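Local structure of hypothetical bacterial 6-phosphogluconolactonase (Bacteroides fragilis, 3SCY) at residues Leu91-Lys96 / Asp130-Pro135; Gln95-Ala100 / Thr123-Gly128; Tyr65-Phe70 / Cys103-Asn108. The protein probably hydrolyses 6-phosphogluconolactone to 6-phosphogluconate, as a lactonase of the seven-bladed beta-propeller fold. One frame throughout, in Å; residues are numbered along the deposited sequence.

In the fold
All three interactions join the same two neighbouring blades of the propeller. One blade runs from strand 55-57 to strand 88-96, the next from strand 102-107 to strand 138-141. Interactions 1 and 2 both start from the outer strand 88-96, share Gln95 and Lys96, and have centres about 9 Å apart. Interaction 3 pairs strands 63-68 and 102-107 closer to the middle, its centre about 10 Å from that of the chain, against 21 and 18 Å for interactions 1 and 2. Along the chain its segments alternate with those of the other two. Together they pack one blade against the next from near the rim inward.

Interaction 1: Leu91-Lys96 / Asp130-Pro135; sequences LLNTQK and DGALLP
The backbone oxygen of Leu133 takes two side-chain amides, those of Asn93 and Gln95, from strand 88-96, the outermost strand of its beta-propeller blade. Asn93 ND2 donates to Leu133 O at 2.8 Å. Gln95 NE2 donates to the same Leu133 O at 3.1 Å. The two approaches differ. The Asn93 donor lies in the carbonyl plane and uses a lone pair. The Gln95 donor stands above that plane, 44° out of it. Both bonds are nearly straight.

Asn93 also accepts. Leu133 N reaches Asn93 OD1 at 3.0 Å, in the plane of the side-chain carbonyl and on a lone pair. The Asn93 amide thus pairs with both the N-H and the C=O of Leu133, a two-bond grip on one residue's backbone. This pair of bonds fixes the turn of the amide about chi2.

The segment 130-135 belongs to the loop before strand 138-141 of the next blade. It runs roughly in the same direction as 92-95. At its start Asp130 OD1 accepts from Ala132 N, an Asx turn. Leu92 and Asn93 both face Ala79 in a classic beta bulge, and both point their side chains at the loop. Leu92 CB packs on Ala132 CB at 4.1 Å. Leu133 continues inward to Val77, Tyr65 and Phe125. The Gln95 chain bends at chi2 (-76°) to lay its amide across the proline ring, with Gln95 NE2 3.6 Å from Pro135 CD.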
loop_
_atom_site.group_PDB
_atom_site.type_symbol
_atom_site.label_atom_id
_atom_site.label_comp_id
_atom_site.label_asym_id
_atom_site.label_seq_id
_atom_site.Cartn_x
_atom_site.Cartn_y
_atom_site.Cartn_z
ATOM N N LEU A 91 -4.773 20.522 6.195
ATOM C CA LEU A 91 -5.255 19.670 7.268
ATOM C C LEU A 91 -6.658 20.073 7.696
ATOM O O LEU A 91 -6.958 21.256 7.888
ATOM C CB LEU A 91 -4.291 19.715 8.468
ATOM C CG LEU A 91 -4.612 18.804 9.659
ATOM C CD1 LEU A 91 -4.432 17.316 9.316
ATOM C CD2 LEU A 91 -3.790 19.195 10.874
ATOM N N LEU A 92 -7.521 19.059 7.839
ATOM C CA LEU A 92 -8.880 19.249 8.321
ATOM C C LEU A 92 -8.938 18.853 9.775
ATOM O O LEU A 92 -9.418 19.624 10.608
ATOM C CB LEU A 92 -9.888 18.435 7.497
ATOM C CG LEU A 92 -9.936 18.714 5.980
ATOM C CD1 LEU A 92 -10.994 17.831 5.328
ATOM C CD2 LEU A 92 -10.232 20.170 5.674
ATOM N N ASN A 93 -8.464 17.626 10.083
ATOM C CA ASN A 93 -8.414 17.140 11.455
ATOM C C ASN A 93 -7.613 15.859 11.547
ATOM O O ASN A 93 -7.143 15.338 10.535
ATOM C CB ASN A 93 -9.819 16.963 12.068
ATOM C CG ASN A 93 -10.609 15.763 11.599
ATOM O OD1 ASN A 93 -10.373 15.217 10.515
ATOM N ND2 ASN A 93 -11.514 15.297 12.450
ATOM N N THR A 94 -7.449 15.371 12.787
ATOM C CA THR A 94 -6.714 14.157 13.117
ATOM C C THR A 94 -7.548 13.367 14.120
ATOM O O THR A 94 -8.279 13.971 14.921
ATOM C CB THR A 94 -5.321 14.539 13.689
ATOM O OG1 THR A 94 -4.698 15.516 12.854
ATOM C CG2 THR A 94 -4.392 13.345 13.865
ATOM N N GLN A 95 -7.447 12.034 14.080
ATOM C CA GLN A 95 -8.143 11.184 15.045
ATOM C C GLN A 95 -7.214 10.056 15.449
ATOM O O GLN A 95 -6.503 9.529 14.600
ATOM C CB GLN A 95 -9.482 10.633 14.511
ATOM C CG GLN A 95 -10.538 11.676 14.132
ATOM C CD GLN A 95 -11.244 12.313 15.310
ATOM O OE1 GLN A 95 -10.898 12.101 16.484
ATOM N NE2 GLN A 95 -12.255 13.118 15.018
ATOM N N LYS A 96 -7.261 9.642 16.707
ATOM C CA LYS A 96 -6.390 8.586 17.232
ATOM C C LYS A 96 -6.865 7.202 16.790
ATOM O O LYS A 96 -8.065 6.937 16.733
ATOM C CB LYS A 96 -6.339 8.685 18.775
ATOM C CG LYS A 96 -5.818 10.030 19.284
ATOM C CD LYS A 96 -4.334 10.314 18.937
ATOM C CE LYS A 96 -3.758 11.485 19.711
ATOM N NZ LYS A 96 -4.289 12.795 19.241
ATOM N N ASP A 130 -18.013 16.584 5.231
ATOM C CA ASP A 130 -17.015 17.548 4.766
ATOM C C ASP A 130 -15.674 16.869 4.446
ATOM O O ASP A 130 -14.711 17.567 4.163
ATOM C CB ASP A 130 -16.802 18.612 5.872
ATOM C CG ASP A 130 -16.330 18.068 7.231
ATOM O OD1 ASP A 130 -16.316 16.828 7.415
ATOM O OD2 ASP A 130 -16.084 18.881 8.142
ATOM N N GLY A 131 -15.591 15.535 4.550
ATOM C CA GLY A 131 -14.338 14.823 4.278
ATOM C C GLY A 131 -13.438 14.646 5.492
ATOM O O GLY A 131 -12.443 13.916 5.445
ATOM N N ALA A 132 -13.757 15.321 6.599
ATOM C CA ALA A 132 -12.966 15.181 7.808
ATOM C C ALA A 132 -13.297 13.842 8.494
ATOM O O ALA A 132 -14.311 13.215 8.174
ATOM C CB ALA A 132 -13.218 16.369 8.741
ATOM N N LEU A 133 -12.463 13.416 9.428
ATOM C CA LEU A 133 -12.683 12.137 10.090
ATOM C C LEU A 133 -13.513 12.262 11.342
ATOM O O LEU A 133 -13.305 13.164 12.148
ATOM C CB LEU A 133 -11.348 11.485 10.502
ATOM C CG LEU A 133 -10.404 11.097 9.401
ATOM C CD1 LEU A 133 -8.983 11.089 9.929
ATOM C CD2 LEU A 133 -10.741 9.748 8.869
ATOM N N LEU A 134 -14.407 11.307 11.547
ATOM C CA LEU A 134 -15.076 11.205 12.828
ATOM C C LEU A 134 -14.172 10.369 13.738
ATOM O O LEU A 134 -13.320 9.608 13.261
ATOM C CB LEU A 134 -16.467 10.550 12.708
ATOM C CG LEU A 134 -17.644 11.484 12.517
ATOM C CD1 LEU A 134 -17.674 12.039 11.117
ATOM C CD2 LEU A 134 -18.955 10.771 12.831
ATOM N N PRO A 135 -14.331 10.450 15.052
ATOM C CA PRO A 135 -13.552 9.573 15.949
ATOM C C PRO A 135 -13.766 8.099 15.606
ATOM O O PRO A 135 -14.811 7.753 15.056
ATOM C CB PRO A 135 -14.120 9.891 17.336
ATOM C CG PRO A 135 -14.669 11.268 17.198
ATOM C CD PRO A 135 -15.254 11.313 15.817
#

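Interaction 2: Gln95-Ala100 / Thr123-Gly128; sequences QKTMGA and TVFPIG
Phe125 reaches from strand 121-126 to Gln95, Lys96 and Thr97 at the end of strand 88-96. From CB, its CG, anti to the carbonyl carbon at chi1 -55°, carries the ring out to the Lys96-Thr97 backbone. The ring atom CD2 passes Gln95 CB at 3.8 Å, and CE2 comes to 3.6 Å from that same Gln95 CB. CE2 also meets Lys96 O at 3.3 Å, near the plane of the ring. At the tip, CZ has Thr97 CA and Thr97 CG2 at its edge, the methyl 3.8 Å away. CE1 lies a little farther from the same methyl. Val77 and Thr114 also touch this ring.

Two residues earlier, Thr123 supplies the polar contact. Thr123 OG1 donates to Thr97 O at 2.7 Å, in the carbonyl plane and on a lone pair. Asn116 ND2 hydrogen-bonds to the same hydroxyl, so it links its own blade to the loop that leaves strand 88-96. Thr123 CG2 rests 3.4 Å from Thr97 O. Thr97 uses its own hydroxyl locally, donating from OG1 to Gly99 O at 2.7 Å.

This is inter-blade packing of a beta-propeller: the third strand of one blade meets the outer strand of the preceding blade as the chain leaves it.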
loop_
_atom_site.group_PDB
_atom_site.type_symbol
_atom_site.label_atom_id
_atom_site.label_comp_id
_atom_site.label_asym_id
_atom_site.label_seq_id
_atom_site.Cartn_x
_atom_site.Cartn_y
_atom_site.Cartn_z
ATOM N N GLN A 95 -7.447 12.034 14.080
ATOM C CA GLN A 95 -8.143 11.184 15.045
ATOM C C GLN A 95 -7.214 10.056 15.449
ATOM O O GLN A 95 -6.503 9.529 14.600
ATOM C CB GLN A 95 -9.482 10.633 14.511
ATOM C CG GLN A 95 -10.538 11.676 14.132
ATOM C CD GLN A 95 -11.244 12.313 15.310
ATOM O OE1 GLN A 95 -10.898 12.101 16.484
ATOM N NE2 GLN A 95 -12.255 13.118 15.018
ATOM N N LYS A 96 -7.261 9.642 16.707
ATOM C CA LYS A 96 -6.390 8.586 17.232
ATOM C C LYS A 96 -6.865 7.202 16.790
ATOM O O LYS A 96 -8.065 6.937 16.733
ATOM C CB LYS A 96 -6.339 8.685 18.775
ATOM C CG LYS A 96 -5.818 10.030 19.284
ATOM C CD LYS A 96 -4.334 10.314 18.937
ATOM C CE LYS A 96 -3.758 11.485 19.711
ATOM N NZ LYS A 96 -4.289 12.795 19.241
ATOM N N THR A 97 -5.912 6.320 16.462
ATOM C CA THR A 97 -6.262 4.968 16.035
ATOM C C THR A 97 -6.524 4.054 17.211
ATOM O O THR A 97 -7.144 3.017 17.018
ATOM C CB THR A 97 -5.127 4.361 15.214
ATOM O OG1 THR A 97 -3.915 4.420 15.962
ATOM C CG2 THR A 97 -4.951 5.042 13.904
HETATM N N MSE A 98 -5.914 4.355 18.387
HETATM C CA MSE A 98 -5.993 3.516 19.588
HETATM C C MSE A 98 -5.415 2.115 19.263
HETATM O O MSE A 98 -5.838 1.091 19.796
HETATM C CB MSE A 98 -7.405 3.485 20.154
HETATM C CG MSE A 98 -7.729 4.806 20.874
HETATM SE SE MSE A 98 -9.588 5.083 21.065
HETATM C CE MSE A 98 -10.038 5.384 19.249
ATOM N N GLY A 99 -4.400 2.133 18.408
ATOM C CA GLY A 99 -3.667 0.963 17.954
ATOM C C GLY A 99 -2.350 1.460 17.411
ATOM O O GLY A 99 -2.324 2.303 16.513
ATOM N N ALA A 100 -1.260 0.998 18.008
ATOM C CA ALA A 100 0.071 1.480 17.683
ATOM C C ALA A 100 0.532 1.129 16.283
ATOM O O ALA A 100 0.202 0.073 15.742
ATOM C CB ALA A 100 1.066 0.954 18.691
ATOM N N THR A 123 -8.443 -0.245 12.756
ATOM C CA THR A 123 -9.326 0.811 13.257
ATOM C C THR A 123 -10.199 1.335 12.119
ATOM O O THR A 123 -9.705 1.581 11.020
ATOM C CB THR A 123 -8.506 1.957 13.910
ATOM O OG1 THR A 123 -7.685 1.408 14.930
ATOM C CG2 THR A 123 -9.414 3.028 14.551
ATOM N N VAL A 124 -11.493 1.546 12.403
ATOM C CA VAL A 124 -12.452 2.087 11.446
ATOM C C VAL A 124 -12.806 3.504 11.870
ATOM O O VAL A 124 -13.123 3.711 13.055
ATOM C CB VAL A 124 -13.744 1.195 11.403
ATOM C CG1 VAL A 124 -14.787 1.752 10.442
ATOM C CG2 VAL A 124 -13.394 -0.248 11.039
ATOM N N PHE A 125 -12.791 4.446 10.905
ATOM C CA PHE A 125 -13.227 5.821 11.136
ATOM C C PHE A 125 -14.295 6.189 10.132
ATOM O O PHE A 125 -14.005 6.143 8.935
ATOM C CB PHE A 125 -12.070 6.841 10.985
ATOM C CG PHE A 125 -10.833 6.634 11.814
ATOM C CD1 PHE A 125 -9.823 5.787 11.378
ATOM C CD2 PHE A 125 -10.649 7.330 13.003
ATOM C CE1 PHE A 125 -8.658 5.623 12.115
ATOM C CE2 PHE A 125 -9.506 7.129 13.767
ATOM C CZ PHE A 125 -8.505 6.284 13.316
ATOM N N PRO A 126 -15.484 6.657 10.559
ATOM C CA PRO A 126 -16.440 7.184 9.581
ATOM C C PRO A 126 -15.895 8.494 9.000
ATOM O O PRO A 126 -15.213 9.250 9.706
ATOM C CB PRO A 126 -17.713 7.459 10.407
ATOM C CG PRO A 126 -17.489 6.752 11.743
ATOM C CD PRO A 126 -15.985 6.784 11.943
ATOM N N ILE A 127 -16.216 8.769 7.750
ATOM C CA ILE A 127 -15.818 10.024 7.101
ATOM C C ILE A 127 -17.020 10.961 7.172
ATOM O O ILE A 127 -18.134 10.571 6.793
ATOM C CB ILE A 127 -15.369 9.809 5.643
ATOM C CG1 ILE A 127 -14.120 8.896 5.577
ATOM C CG2 ILE A 127 -15.057 11.173 4.988
ATOM C CD1 ILE A 127 -13.756 8.385 4.183
ATOM N N GLY A 128 -16.802 12.181 7.653
ATOM C CA GLY A 128 -17.897 13.145 7.746
ATOM C C GLY A 128 -18.270 13.714 6.388
ATOM O O GLY A 128 -17.567 13.508 5.390
#

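Interaction 3: Tyr65-Phe70 / Cys103-Asn108; sequences YSVNEF and CYLTTN
Leu105 CD1 touches Tyr65 CB at 3.8 Å and lies 3.7 Å from Tyr65 O, the closest approach here. The contact is apolar, and no hydrogen bond crosses between the two segments. The chi1 of 76° puts Leu105 CG between its backbone N and carbonyl carbon, and the chain then extends toward strand 63-68. Val67 adds a second apolar contact. Val67 CG1 meets Leu105 CD2 at 4.3 Å and rests 4.0 Å from Tyr104 N. Glu69 CD is 4.3 Å from Cys103 CB, a loose contact.

The polar groups find their partners elsewhere. Glu69 OE1 is gripped by two hydroxyls, Tyr21 OH and Ser53 OG. An unidentified ligand, probably from the crystallisation liquor, lies about 3 Å from the Glu69 side chain at the nearest atoms. Tyr65 OH is hydrogen-bonded to Gly131 O.

The strand axes come within 7.0 Å at 153°, so they run roughly antiparallel but in different sheets of the propeller. Strand 63-68 lies between 55-57 and 76-83 in its blade. Strand 102-107 is an end strand of the next blade, and on it Tyr104 stacks on Tyr54 and meets His215 edge-to-face.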
loop_
_atom_site.group_PDB
_atom_site.type_symbol
_atom_site.label_atom_id
_atom_site.label_comp_id
_atom_site.label_asym_id
_atom_site.label_seq_id
_atom_site.Cartn_x
_atom_site.Cartn_y
_atom_site.Cartn_z
ATOM N N TYR A 65 -5.790 11.102 3.036
ATOM C CA TYR A 65 -5.759 10.598 4.402
ATOM C C TYR A 65 -4.442 9.956 4.626
ATOM O O TYR A 65 -3.977 9.200 3.779
ATOM C CB TYR A 65 -6.907 9.606 4.672
ATOM C CG TYR A 65 -8.252 10.227 4.388
ATOM C CD1 TYR A 65 -8.915 10.975 5.356
ATOM C CD2 TYR A 65 -8.828 10.136 3.123
ATOM C CE1 TYR A 65 -10.137 11.596 5.080
ATOM C CE2 TYR A 65 -10.021 10.793 2.825
ATOM C CZ TYR A 65 -10.680 11.515 3.811
ATOM O OH TYR A 65 -11.869 12.143 3.546
ATOM N N SER A 66 -3.794 10.265 5.754
ATOM C CA SER A 66 -2.502 9.664 6.038
ATOM C C SER A 66 -2.481 9.062 7.408
ATOM O O SER A 66 -3.156 9.546 8.307
ATOM C CB SER A 66 -1.382 10.698 5.912
ATOM O OG SER A 66 -1.210 11.479 7.087
ATOM N N VAL A 67 -1.643 8.047 7.589
ATOM C CA VAL A 67 -1.430 7.551 8.934
ATOM C C VAL A 67 -0.467 8.547 9.592
ATOM O O VAL A 67 0.137 9.395 8.901
ATOM C CB VAL A 67 -0.847 6.121 8.986
ATOM C CG1 VAL A 67 -1.775 5.118 8.313
ATOM C CG2 VAL A 67 0.579 6.068 8.397
ATOM N N ASN A 68 -0.342 8.456 10.925
ATOM C CA ASN A 68 0.703 9.108 11.727
ATOM C C ASN A 68 1.285 7.930 12.478
ATOM O O ASN A 68 0.685 7.480 13.462
ATOM C CB ASN A 68 0.153 10.233 12.620
ATOM C CG ASN A 68 -0.507 11.324 11.809
ATOM O OD1 ASN A 68 0.159 12.143 11.165
ATOM N ND2 ASN A 68 -1.829 11.321 11.762
ATOM N N GLU A 69 2.370 7.352 11.950
ATOM C CA GLU A 69 2.890 6.095 12.471
ATOM C C GLU A 69 3.764 6.290 13.699
ATOM O O GLU A 69 4.953 6.579 13.599
ATOM C CB GLU A 69 3.608 5.294 11.380
ATOM C CG GLU A 69 3.877 3.864 11.817
ATOM C CD GLU A 69 4.788 3.052 10.924
ATOM O OE1 GLU A 69 5.041 3.471 9.773
ATOM O OE2 GLU A 69 5.209 1.959 11.363
ATOM N N PHE A 70 3.128 6.107 14.859
ATOM C CA PHE A 70 3.736 6.208 16.171
ATOM C C PHE A 70 3.392 4.998 16.997
ATOM O O PHE A 70 2.292 4.448 16.855
ATOM C CB PHE A 70 3.278 7.489 16.873
ATOM C CG PHE A 70 3.954 8.683 16.265
ATOM C CD1 PHE A 70 5.256 9.020 16.622
ATOM C CD2 PHE A 70 3.309 9.452 15.304
ATOM C CE1 PHE A 70 5.891 10.119 16.047
ATOM C CE2 PHE A 70 3.958 10.524 14.701
ATOM C CZ PHE A 70 5.240 10.864 15.091
ATOM N N CYS A 103 0.039 1.610 9.669
ATOM C CA CYS A 103 1.042 1.577 8.602
ATOM C C CYS A 103 0.439 1.401 7.219
ATOM O O CYS A 103 1.179 1.301 6.229
ATOM C CB CYS A 103 2.034 0.454 8.889
ATOM S SG CYS A 103 1.280 -1.197 8.842
ATOM N N TYR A 104 -0.878 1.350 7.136
ATOM C CA TYR A 104 -1.618 1.181 5.892
ATOM C C TYR A 104 -3.010 1.694 6.103
ATOM O O TYR A 104 -3.526 1.576 7.225
ATOM C CB TYR A 104 -1.687 -0.303 5.469
ATOM C CG TYR A 104 -1.974 -0.504 3.987
ATOM C CD1 TYR A 104 -3.285 -0.539 3.502
ATOM C CD2 TYR A 104 -0.950 -0.776 3.099
ATOM C CE1 TYR A 104 -3.557 -0.758 2.148
ATOM C CE2 TYR A 104 -1.206 -1.032 1.749
ATOM C CZ TYR A 104 -2.508 -1.000 1.275
ATOM O OH TYR A 104 -2.748 -1.301 -0.044
ATOM N N LEU A 105 -3.658 2.189 5.062
ATOM C CA LEU A 105 -5.060 2.566 5.228
ATOM C C LEU A 105 -5.811 2.410 3.909
ATOM O O LEU A 105 -5.200 2.373 2.819
ATOM C CB LEU A 105 -5.238 3.965 5.892
ATOM C CG LEU A 105 -5.008 5.238 5.079
ATOM C CD1 LEU A 105 -5.196 6.463 5.971
ATOM C CD2 LEU A 105 -3.601 5.322 4.464
ATOM N N THR A 106 -7.139 2.209 3.999
ATOM C CA THR A 106 -7.965 2.093 2.805
ATOM C C THR A 106 -9.282 2.820 3.059
ATOM O O THR A 106 -9.541 3.230 4.188
ATOM C CB THR A 106 -8.171 0.635 2.357
ATOM O OG1 THR A 106 -8.631 0.684 0.999
ATOM C CG2 THR A 106 -9.163 -0.129 3.244
ATOM N N THR A 107 -10.068 3.047 2.008
ATOM C CA THR A 107 -11.339 3.739 2.146
ATOM C C THR A 107 -12.356 3.165 1.191
ATOM O O THR A 107 -11.997 2.638 0.117
ATOM C CB THR A 107 -11.160 5.263 1.855
ATOM O OG1 THR A 107 -12.386 5.960 2.166
ATOM C CG2 THR A 107 -10.786 5.572 0.376
ATOM N N ASN A 108 -13.648 3.350 1.535
ATOM C CA ASN A 108 -14.717 3.085 0.580
ATOM C C ASN A 108 -15.497 4.395 0.350
ATOM O O ASN A 108 -16.589 4.346 -0.186
ATOM C CB ASN A 108 -15.641 1.952 1.038
ATOM C CG ASN A 108 -16.545 2.331 2.185
ATOM O OD1 ASN A 108 -16.241 3.249 2.952
ATOM N ND2 ASN A 108 -17.713 1.692 2.258
#